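Local coordinates for N-alpha-acetyltransferase 30 (Saccharomyces cerevisiae, PDB 6YGA), which catalyses, as the catalytic subunit of the NatC complex, the acetyl-CoA-dependent acetylation of the N-terminal methionine of proteins such as the L-A virus GAG protein, at residues 3-8 / 48-53; 65-70 / 79-84; 114-119 / 151-156. All coordinates share one frame; numbering follows the deposited sequence.

Contact 1 of 3, residues 3-8 / 48-53; sequences IVYKPL and YIAVDN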
loop_
_atom_site.group_PDB
_atom_site.type_symbol
_atom_site.label_atom_id
_atom_site.label_comp_id
_atom_site.label_asym_id
_atom_site.label_seq_id
_atom_site.Cartn_x
_atom_site.Cartn_y
_atom_site.Cartn_z
ATOM N N ILE A 3 28.854 -22.747 -19.310
ATOM C CA ILE A 3 27.544 -22.865 -18.683
ATOM C C ILE A 3 26.581 -23.605 -19.605
ATOM O O ILE A 3 26.524 -23.350 -20.816
ATOM C CB ILE A 3 27.007 -21.474 -18.311
ATOM C CG1 ILE A 3 27.995 -20.760 -17.387
ATOM C CG2 ILE A 3 25.660 -21.583 -17.628
ATOM C CD1 ILE A 3 28.255 -21.497 -16.092
ATOM N N VAL A 4 25.819 -24.533 -19.029
ATOM C CA VAL A 4 24.828 -25.325 -19.749
ATOM C C VAL A 4 23.483 -25.134 -19.062
ATOM O O VAL A 4 23.394 -25.218 -17.832
ATOM C CB VAL A 4 25.217 -26.815 -19.791
ATOM C CG1 VAL A 4 24.143 -27.632 -20.489
ATOM C CG2 VAL A 4 26.561 -26.994 -20.483
ATOM N N TYR A 5 22.446 -24.871 -19.855
ATOM C CA TYR A 5 21.093 -24.630 -19.363
ATOM C C TYR A 5 20.210 -25.802 -19.771
ATOM O O TYR A 5 20.078 -26.094 -20.964
ATOM C CB TYR A 5 20.540 -23.318 -19.918
ATOM C CG TYR A 5 21.458 -22.139 -19.694
ATOM C CD1 TYR A 5 22.432 -21.806 -20.626
ATOM C CD2 TYR A 5 21.357 -21.365 -18.547
ATOM C CE1 TYR A 5 23.279 -20.735 -20.423
ATOM C CE2 TYR A 5 22.199 -20.289 -18.335
ATOM C CZ TYR A 5 23.157 -19.979 -19.278
ATOM O OH TYR A 5 24.002 -18.913 -19.080
ATOM N N LYS A 6 19.604 -26.462 -18.792
ATOM C CA LYS A 6 18.861 -27.691 -19.016
ATOM C C LYS A 6 17.591 -27.680 -18.181
ATOM O O LYS A 6 17.520 -26.993 -17.157
ATOM C CB LYS A 6 19.715 -28.917 -18.670
ATOM C CG LYS A 6 20.503 -28.771 -17.381
ATOM C CD LYS A 6 21.814 -29.534 -17.446
ATOM C CE LYS A 6 21.581 -31.021 -17.633
ATOM N NZ LYS A 6 22.863 -31.753 -17.813
ATOM N N PRO A 7 16.564 -28.413 -18.603
ATOM C CA PRO A 7 15.345 -28.502 -17.794
ATOM C C PRO A 7 15.566 -29.352 -16.553
ATOM O O PRO A 7 16.492 -30.162 -16.471
ATOM C CB PRO A 7 14.330 -29.160 -18.738
ATOM C CG PRO A 7 14.902 -28.983 -20.112
ATOM C CD PRO A 7 16.386 -29.033 -19.926
ATOM N N LEU A 8 14.683 -29.162 -15.578
ATOM C CA LEU A 8 14.770 -29.914 -14.333
ATOM C C LEU A 8 14.405 -31.381 -14.544
ATOM O O LEU A 8 13.443 -31.707 -15.244
ATOM C CB LEU A 8 13.845 -29.302 -13.283
ATOM C CG LEU A 8 13.557 -30.189 -12.070
ATOM C CD1 LEU A 8 14.704 -30.154 -11.072
ATOM C CD2 LEU A 8 12.247 -29.800 -11.411
ATOM N N TYR A 48 14.279 -24.418 -14.724
ATOM C CA TYR A 48 15.532 -24.635 -15.430
ATOM C C TYR A 48 16.702 -24.387 -14.492
ATOM O O TYR A 48 16.604 -23.599 -13.549
ATOM C CB TYR A 48 15.652 -23.722 -16.660
ATOM C CG TYR A 48 14.812 -24.177 -17.826
ATOM C CD1 TYR A 48 13.464 -23.852 -17.904
ATOM C CD2 TYR A 48 15.365 -24.939 -18.846
ATOM C CE1 TYR A 48 12.688 -24.273 -18.970
ATOM C CE2 TYR A 48 14.599 -25.365 -19.915
ATOM C CZ TYR A 48 13.261 -25.031 -19.974
ATOM O OH TYR A 48 12.500 -25.456 -21.040
ATOM N N ILE A 49 17.813 -25.070 -14.765
ATOM C CA ILE A 49 19.040 -24.904 -14.001
ATOM C C ILE A 49 20.170 -24.543 -14.957
ATOM O O ILE A 49 20.116 -24.808 -16.160
ATOM C CB ILE A 49 19.405 -26.165 -13.189
ATOM C CG1 ILE A 49 19.380 -27.405 -14.088
ATOM C CG2 ILE A 49 18.473 -26.322 -12.001
ATOM C CD1 ILE A 49 19.818 -28.677 -13.396
ATOM N N ALA A 50 21.202 -23.920 -14.399
ATOM C CA ALA A 50 22.442 -23.640 -15.106
ATOM C C ALA A 50 23.565 -24.366 -14.385
ATOM O O ALA A 50 23.662 -24.292 -13.157
ATOM C CB ALA A 50 22.727 -22.135 -15.165
ATOM N N VAL A 51 24.398 -25.081 -15.142
ATOM C CA VAL A 51 25.540 -25.799 -14.592
ATOM C C VAL A 51 26.787 -25.390 -15.365
ATOM O O VAL A 51 26.721 -25.063 -16.554
ATOM C CB VAL A 51 25.347 -27.337 -14.634
ATOM C CG1 VAL A 51 24.113 -27.751 -13.835
ATOM C CG2 VAL A 51 25.259 -27.848 -16.073
ATOM N N ASP A 52 27.928 -25.386 -14.674
ATOM C CA ASP A 52 29.224 -25.103 -15.285
ATOM C C ASP A 52 29.863 -26.445 -15.623
ATOM O O ASP A 52 30.254 -27.196 -14.724
ATOM C CB ASP A 52 30.111 -24.279 -14.350
ATOM C CG ASP A 52 31.447 -23.882 -14.982
ATOM O OD1 ASP A 52 31.747 -24.312 -16.118
ATOM O OD2 ASP A 52 32.204 -23.129 -14.332
ATOM N N ASN A 53 29.959 -26.746 -16.919
ATOM C CA ASN A 53 30.452 -28.054 -17.334
ATOM C C ASN A 53 31.946 -28.201 -17.075
ATOM O O ASN A 53 32.417 -29.307 -16.784
ATOM C CB ASN A 53 30.135 -28.283 -18.811
ATOM C CG ASN A 53 29.680 -29.699 -19.096
ATOM O OD1 ASN A 53 29.994 -30.625 -18.350
ATOM N ND2 ASN A 53 28.933 -29.874 -20.181
#
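Ala50 offers a single methyl to two side chains of the neighbouring strand. Its CB lies 3.7 Å from CE2 of Tyr5, meeting the ring obliquely, and 3.9 Å from CG2 of Ile3, on the sheet face shared by Ile3, Tyr5, Ala50 and Asp52. Lys98 and Leu99 of helix 95-109 pack on the Tyr5 side chain. The other branch of Ile3 runs on to Asp52: with CG1 beside the backbone N (chi1 -57°), CD1 comes 3.8 Å from Asp52 CB, the two side chains crossing at about a right angle.

The opposite face carries Val4, Lys6, Ile49 and Val51. Here the apolar part of a lysine does the packing, Lys6 CG lying 3.7 Å from Ile49 CG1 while its CD touches Val51 CG2. Val4 CB sits against that same Val51 methyl. At one end of the pairing Pro7 CG touches Tyr48 CE2 at 3.6 Å, again obliquely to the ring.

Between the faces, backbone bonds form two reciprocal pairs, Val4 with Val51 and Lys6 with Ile49. Val4 N donates to Val51 O at 2.7 Å, whereas the Lys6 N to Ile49 O bond is longer, 3.2 Å. Toward the polar edge Val4 CG2 rests against Asn53 ND2. The Asp52 carboxylate finds its partners beyond the two segments: OD2 is hydrogen-bonded to Tyr90 OH and OD1 to the backbone N of Glu2, which ties the start of the chain to the end of strand 47-52. The whole is a regular antiparallel pair in which strand 3-7 forms one margin of this chain's sheet, the place that the first strand occupies in the GNAT acetyltransferase fold.

Contact 2 of 3, residues 65-70 / 79-84; sequences IVCKMD and GYIGML. With EDO (1,2-ethanediol), chain J; EDO (1,2-ethanediol), chain K.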
loop_
_atom_site.group_PDB
_atom_site.type_symbol
_atom_site.label_atom_id
_atom_site.label_comp_id
_atom_site.label_asym_id
_atom_site.label_seq_id
_atom_site.Cartn_x
_atom_site.Cartn_y
_atom_site.Cartn_z
ATOM N N ILE A 65 15.863 -21.014 -12.293
ATOM C CA ILE A 65 14.652 -20.210 -12.381
ATOM C C ILE A 65 13.463 -21.146 -12.208
ATOM O O ILE A 65 13.460 -22.265 -12.732
ATOM C CB ILE A 65 14.594 -19.422 -13.710
ATOM C CG1 ILE A 65 13.391 -18.479 -13.739
ATOM C CG2 ILE A 65 14.591 -20.360 -14.918
ATOM C CD1 ILE A 65 13.398 -17.549 -14.936
ATOM N N VAL A 66 12.472 -20.705 -11.439
ATOM C CA VAL A 66 11.309 -21.517 -11.099
ATOM C C VAL A 66 10.066 -20.758 -11.542
ATOM O O VAL A 66 9.869 -19.601 -11.148
ATOM C CB VAL A 66 11.257 -21.830 -9.597
ATOM C CG1 VAL A 66 10.108 -22.765 -9.299
ATOM C CG2 VAL A 66 12.570 -22.438 -9.133
ATOM N N CYS A 67 9.231 -21.402 -12.354
ATOM C CA CYS A 67 8.090 -20.741 -12.969
ATOM C C CYS A 67 6.841 -21.605 -12.855
ATOM O O CYS A 67 6.910 -22.820 -12.657
ATOM C CB CYS A 67 8.362 -20.422 -14.446
ATOM S SG CYS A 67 9.857 -19.447 -14.704
ATOM N N LYS A 68 5.690 -20.947 -12.982
ATOM C CA LYS A 68 4.395 -21.605 -13.065
ATOM C C LYS A 68 3.565 -20.896 -14.127
ATOM O O LYS A 68 3.912 -19.809 -14.595
ATOM C CB LYS A 68 3.656 -21.586 -11.720
ATOM C CG LYS A 68 2.914 -20.285 -11.461
ATOM C CD LYS A 68 2.229 -20.268 -10.107
ATOM C CE LYS A 68 1.227 -19.123 -10.014
ATOM N NZ LYS A 68 0.075 -19.320 -10.941
HETATM N N MSE A 69 2.461 -21.525 -14.513
HETATM C CA MSE A 69 1.486 -20.871 -15.378
HETATM C C MSE A 69 0.073 -21.328 -15.042
HETATM O O MSE A 69 -0.164 -22.491 -14.719
HETATM C CB MSE A 69 1.795 -21.131 -16.854
HETATM C CG MSE A 69 1.680 -22.576 -17.288
HETATM SE SE MSE A 69 2.407 -22.841 -19.076
HETATM C CE MSE A 69 0.876 -22.283 -20.142
ATOM N N ASP A 70 -0.867 -20.392 -15.108
ATOM C CA ASP A 70 -2.260 -20.656 -14.795
ATOM C C ASP A 70 -3.113 -19.739 -15.654
ATOM O O ASP A 70 -2.641 -18.676 -16.073
ATOM C CB ASP A 70 -2.562 -20.417 -13.306
ATOM C CG ASP A 70 -2.314 -21.647 -12.453
ATOM O OD1 ASP A 70 -2.601 -22.766 -12.926
ATOM O OD2 ASP A 70 -1.839 -21.496 -11.307
ATOM N N GLY A 79 1.902 -16.747 -17.537
ATOM C CA GLY A 79 3.116 -17.292 -16.974
ATOM C C GLY A 79 3.600 -16.453 -15.806
ATOM O O GLY A 79 3.362 -15.248 -15.734
ATOM N N TYR A 80 4.286 -17.109 -14.873
ATOM C CA TYR A 80 4.720 -16.458 -13.644
ATOM C C TYR A 80 6.123 -16.918 -13.286
ATOM O O TYR A 80 6.397 -18.121 -13.269
ATOM C CB TYR A 80 3.750 -16.758 -12.494
ATOM C CG TYR A 80 4.160 -16.158 -11.170
ATOM C CD1 TYR A 80 4.066 -14.791 -10.951
ATOM C CD2 TYR A 80 4.632 -16.960 -10.140
ATOM C CE1 TYR A 80 4.439 -14.237 -9.743
ATOM C CE2 TYR A 80 5.006 -16.416 -8.927
ATOM C CZ TYR A 80 4.908 -15.055 -8.735
ATOM O OH TYR A 80 5.281 -14.510 -7.530
ATOM N N ILE A 81 7.007 -15.964 -13.006
ATOM C CA ILE A 81 8.377 -16.247 -12.594
ATOM C C ILE A 81 8.426 -16.142 -11.075
ATOM O O ILE A 81 8.364 -15.041 -10.518
ATOM C CB ILE A 81 9.376 -15.289 -13.259
ATOM C CG1 ILE A 81 9.334 -15.455 -14.782
ATOM C CG2 ILE A 81 10.783 -15.519 -12.728
ATOM C CD1 ILE A 81 10.285 -14.538 -15.530
ATOM N N GLY A 82 8.525 -17.286 -10.403
ATOM C CA GLY A 82 8.500 -17.311 -8.955
ATOM C C GLY A 82 9.842 -17.028 -8.313
ATOM O O GLY A 82 9.940 -16.195 -7.404
HETATM N N MSE A 83 10.885 -17.715 -8.773
HETATM C CA MSE A 83 12.219 -17.548 -8.205
HETATM C C MSE A 83 13.327 -17.494 -9.257
HETATM O O MSE A 83 13.263 -18.160 -10.290
HETATM C CB MSE A 83 12.522 -18.676 -7.216
HETATM C CG MSE A 83 11.661 -18.657 -5.967
HETATM SE SE MSE A 83 10.083 -19.801 -6.086
HETATM C CE MSE A 83 10.942 -21.527 -5.766
ATOM N N LEU A 84 14.349 -16.691 -8.969
ATOM C CA LEU A 84 15.526 -16.568 -9.821
ATOM C C LEU A 84 16.736 -16.374 -8.923
ATOM O O LEU A 84 16.816 -15.379 -8.198
ATOM C CB LEU A 84 15.392 -15.400 -10.801
ATOM C CG LEU A 84 16.548 -15.214 -11.789
ATOM C CD1 LEU A 84 16.683 -16.431 -12.699
ATOM C CD2 LEU A 84 16.353 -13.946 -12.604
HETATM C C1 EDO J . -1.767 -23.964 -18.061
HETATM O O1 EDO J . -2.228 -24.011 -16.706
HETATM C C2 EDO J . -2.533 -24.967 -18.916
HETATM O O2 EDO J . -3.926 -24.631 -18.946
HETATM C C1 EDO K . 11.569 -11.900 -9.971
HETATM O O1 EDO K . 12.955 -11.559 -9.842
HETATM C C2 EDO K . 11.384 -13.373 -9.631
HETATM O O2 EDO K . 11.791 -13.587 -8.276
#
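A classic beta bulge interrupts the hairpin of strands 61-72 and 76-86, in the central part of the GNAT sheet; in this family the bulge in the fourth strand usually exposes backbone groups that bind acetyl-CoA, and it probably does so here, although the cofactor is absent. Gly82 and Met83 both face Val66, whose O accepts two N-H groups: Gly82 N at 2.8 Å, nearly in line with the carbonyl, and Met83 N at 3.2 Å, in the carbonyl plane on a lone pair. Beyond the bulge the register has moved by one residue, and Lys68 pairs with Tyr80.

Val66 and Met83, a selenomethionine, lie side by side, the bends of the latter bringing CE to 3.8 Å from both valine methyls. On the other face Ile65 CB packs on Leu84 CD1 at 3.8 Å, and Cys67 SG meets Ile81 CG1 at 4.0 Å. Lys68 CG lies 3.8 Å from Tyr80 CB, its chain crossing the tyrosine obliquely. A turn at chi4 (67°) brings NZ to Asp70 OD2, a 2.9 Å salt bridge.

Val66 O is thus gripped twice, while Gly82 O, weakly bonded to an ethanediol, is directed to the side opposite strand 61-72.

Contact 3 of 3, residues 114-119 / 151-156; sequences EIMLET and AFKLIL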
loop_
_atom_site.group_PDB
_atom_site.type_symbol
_atom_site.label_atom_id
_atom_site.label_comp_id
_atom_site.label_asym_id
_atom_site.label_seq_id
_atom_site.Cartn_x
_atom_site.Cartn_y
_atom_site.Cartn_z
ATOM N N GLU A 114 1.038 -13.955 -21.464
ATOM C CA GLU A 114 1.777 -12.917 -20.763
ATOM C C GLU A 114 2.623 -13.565 -19.678
ATOM O O GLU A 114 2.341 -14.677 -19.223
ATOM C CB GLU A 114 0.833 -11.872 -20.160
ATOM C CG GLU A 114 -0.105 -12.440 -19.112
ATOM C CD GLU A 114 -1.354 -11.605 -18.927
ATOM O OE1 GLU A 114 -1.727 -10.878 -19.869
ATOM O OE2 GLU A 114 -1.964 -11.678 -17.839
ATOM N N ILE A 115 3.669 -12.851 -19.272
ATOM C CA ILE A 115 4.551 -13.270 -18.191
ATOM C C ILE A 115 4.478 -12.217 -17.096
ATOM O O ILE A 115 4.573 -11.017 -17.378
ATOM C CB ILE A 115 5.999 -13.448 -18.681
ATOM C CG1 ILE A 115 6.024 -14.298 -19.950
ATOM C CG2 ILE A 115 6.848 -14.102 -17.603
ATOM C CD1 ILE A 115 5.563 -15.721 -19.732
HETATM N N MSE A 116 4.312 -12.662 -15.855
HETATM C CA MSE A 116 4.205 -11.735 -14.734
HETATM C C MSE A 116 5.204 -12.072 -13.629
HETATM O O MSE A 116 5.454 -13.241 -13.342
HETATM C CB MSE A 116 2.778 -11.742 -14.176
HETATM C CG MSE A 116 2.476 -10.633 -13.178
HETATM SE SE MSE A 116 2.964 -11.070 -11.340
HETATM C CE MSE A 116 1.401 -12.130 -10.861
ATOM N N LEU A 117 5.773 -11.034 -13.019
ATOM C CA LEU A 117 6.668 -11.201 -11.886
ATOM C C LEU A 117 6.551 -9.980 -10.987
ATOM O O LEU A 117 6.061 -8.924 -11.399
ATOM C CB LEU A 117 8.123 -11.407 -12.333
ATOM C CG LEU A 117 8.829 -10.212 -12.987
ATOM C CD1 LEU A 117 9.702 -9.464 -11.986
ATOM C CD2 LEU A 117 9.648 -10.645 -14.195
ATOM N N GLU A 118 7.000 -10.140 -9.748
ATOM C CA GLU A 118 7.123 -9.041 -8.804
ATOM C C GLU A 118 8.590 -8.862 -8.454
ATOM O O GLU A 118 9.343 -9.840 -8.380
ATOM C CB GLU A 118 6.308 -9.293 -7.530
ATOM C CG GLU A 118 4.829 -9.532 -7.771
ATOM C CD GLU A 118 4.439 -10.988 -7.632
ATOM O OE1 GLU A 118 5.332 -11.824 -7.374
ATOM O OE2 GLU A 118 3.237 -11.295 -7.774
ATOM N N THR A 119 8.994 -7.613 -8.246
ATOM C CA THR A 119 10.371 -7.312 -7.895
ATOM C C THR A 119 10.394 -6.045 -7.053
ATOM O O THR A 119 9.430 -5.275 -7.023
ATOM C CB THR A 119 11.251 -7.162 -9.146
ATOM O OG1 THR A 119 12.632 -7.145 -8.767
ATOM C CG2 THR A 119 10.927 -5.878 -9.877
ATOM N N ALA A 151 6.994 -2.780 -4.126
ATOM C CA ALA A 151 7.250 -3.672 -5.243
ATOM C C ALA A 151 6.668 -3.075 -6.511
ATOM O O ALA A 151 5.754 -2.248 -6.476
ATOM C CB ALA A 151 6.643 -5.061 -5.028
ATOM N N PHE A 152 7.223 -3.507 -7.636
ATOM C CA PHE A 152 6.635 -3.291 -8.947
ATOM C C PHE A 152 6.087 -4.618 -9.452
ATOM O O PHE A 152 6.696 -5.673 -9.241
ATOM C CB PHE A 152 7.661 -2.740 -9.946
ATOM C CG PHE A 152 7.940 -1.266 -9.799
ATOM C CD1 PHE A 152 6.920 -0.378 -9.503
ATOM C CD2 PHE A 152 9.225 -0.769 -9.968
ATOM C CE1 PHE A 152 7.178 0.977 -9.374
ATOM C CE2 PHE A 152 9.488 0.587 -9.840
ATOM C CZ PHE A 152 8.465 1.458 -9.542
ATOM N N LYS A 153 4.927 -4.563 -10.095
ATOM C CA LYS A 153 4.378 -5.698 -10.819
ATOM C C LYS A 153 4.750 -5.536 -12.286
ATOM O O LYS A 153 4.312 -4.580 -12.934
ATOM C CB LYS A 153 2.862 -5.770 -10.644
ATOM C CG LYS A 153 2.208 -6.997 -11.249
ATOM C CD LYS A 153 0.715 -7.004 -10.971
ATOM C CE LYS A 153 0.125 -8.383 -11.189
ATOM N NZ LYS A 153 -1.252 -8.476 -10.632
ATOM N N LEU A 154 5.570 -6.449 -12.797
ATOM C CA LEU A 154 6.054 -6.389 -14.170
ATOM C C LEU A 154 5.305 -7.400 -15.025
ATOM O O LEU A 154 5.085 -8.539 -14.604
ATOM C CB LEU A 154 7.555 -6.669 -14.242
ATOM C CG LEU A 154 8.450 -5.767 -13.394
ATOM C CD1 LEU A 154 9.920 -6.131 -13.554
ATOM C CD2 LEU A 154 8.217 -4.317 -13.761
ATOM N N ILE A 155 4.923 -6.974 -16.230
ATOM C CA ILE A 155 4.184 -7.806 -17.172
ATOM C C ILE A 155 4.803 -7.662 -18.555
ATOM O O ILE A 155 5.086 -6.546 -19.007
ATOM C CB ILE A 155 2.689 -7.435 -17.210
ATOM C CG1 ILE A 155 2.045 -7.679 -15.846
ATOM C CG2 ILE A 155 1.968 -8.230 -18.290
ATOM C CD1 ILE A 155 0.554 -7.508 -15.849
ATOM N N LEU A 156 5.021 -8.792 -19.215
ATOM C CA LEU A 156 5.511 -8.836 -20.590
ATOM C C LEU A 156 4.439 -9.478 -21.455
ATOM O O LEU A 156 4.158 -10.683 -21.301
ATOM C CB LEU A 156 6.817 -9.622 -20.685
ATOM C CG LEU A 156 7.347 -9.928 -22.086
ATOM C CD1 LEU A 156 7.863 -8.659 -22.748
ATOM C CD2 LEU A 156 8.432 -10.998 -22.034
#
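Met116, a selenomethionine, folds over the aliphatic chain of Lys153, which is extended beyond CG and crosses it obliquely. Lys153 CE lies 3.8 Å from Met116 CG, and the bend of the methionine at chi2 (-86°) brings SE alongside as well, 3.9 Å from Lys153 CE. These residues belong to an antiparallel pair in the C-terminal half of the GNAT sheet, where strand 151-157 runs between strands 114-120 and 136-141. Six backbone bonds join Ile115 with Leu156, Leu117 with Leu154 and Thr119 with Phe152.

Ile155 shares the face of Met116, its CG1 standing 4.0 Å from the methionine CG. Glu118 also lies on this face, but its carboxylate goes to Tyr80 OH; Lys153 NZ is 6.0 Å from Glu118 OE2, too far for a salt bridge. At the start of strand 114-120, Glu114 forms salt bridges with Arg76 and Arg78, so each carboxylate oxygen has an arginine partner.

Helix 124-131 covers part of the reverse face, with Tyr130 against Leu117 and Leu154. Phe152, Ile155 and Leu156 also pack on the N-alpha-acetyltransferase 35 subunit, so the strand contributes to the assembly of NatC. Within the pair, Leu154 CD1 rests against two neighbouring methyls of the adjoining strand, 3.7 Å from Leu117 CD1 and 3.8 Å from Thr119 CG2.

In the fold
One seven-strand sheet is sampled at three places, and chemistry follows position. Contact 2 lies nearest the middle of the chain, about 6 Å between centres, while contacts 1 and 3 fall on opposite sides of it, their own centres about 24 Å apart. Contact 1, at the margin, is partly buried and includes exposed residues; contact 3 is buried, with help from another subunit. Adjacent strands connect them: Tyr48 O probably accepts from Ile65 N between contacts 1 and 2, and Gly79 N probably donates to Glu114 O between contacts 2 and 3. Both flanks pair regularly, with lysine and aspartate packing in contact 1 and clustered leucines in contact 3; contact 2 has a bulge and a twice-bonded carbonyl.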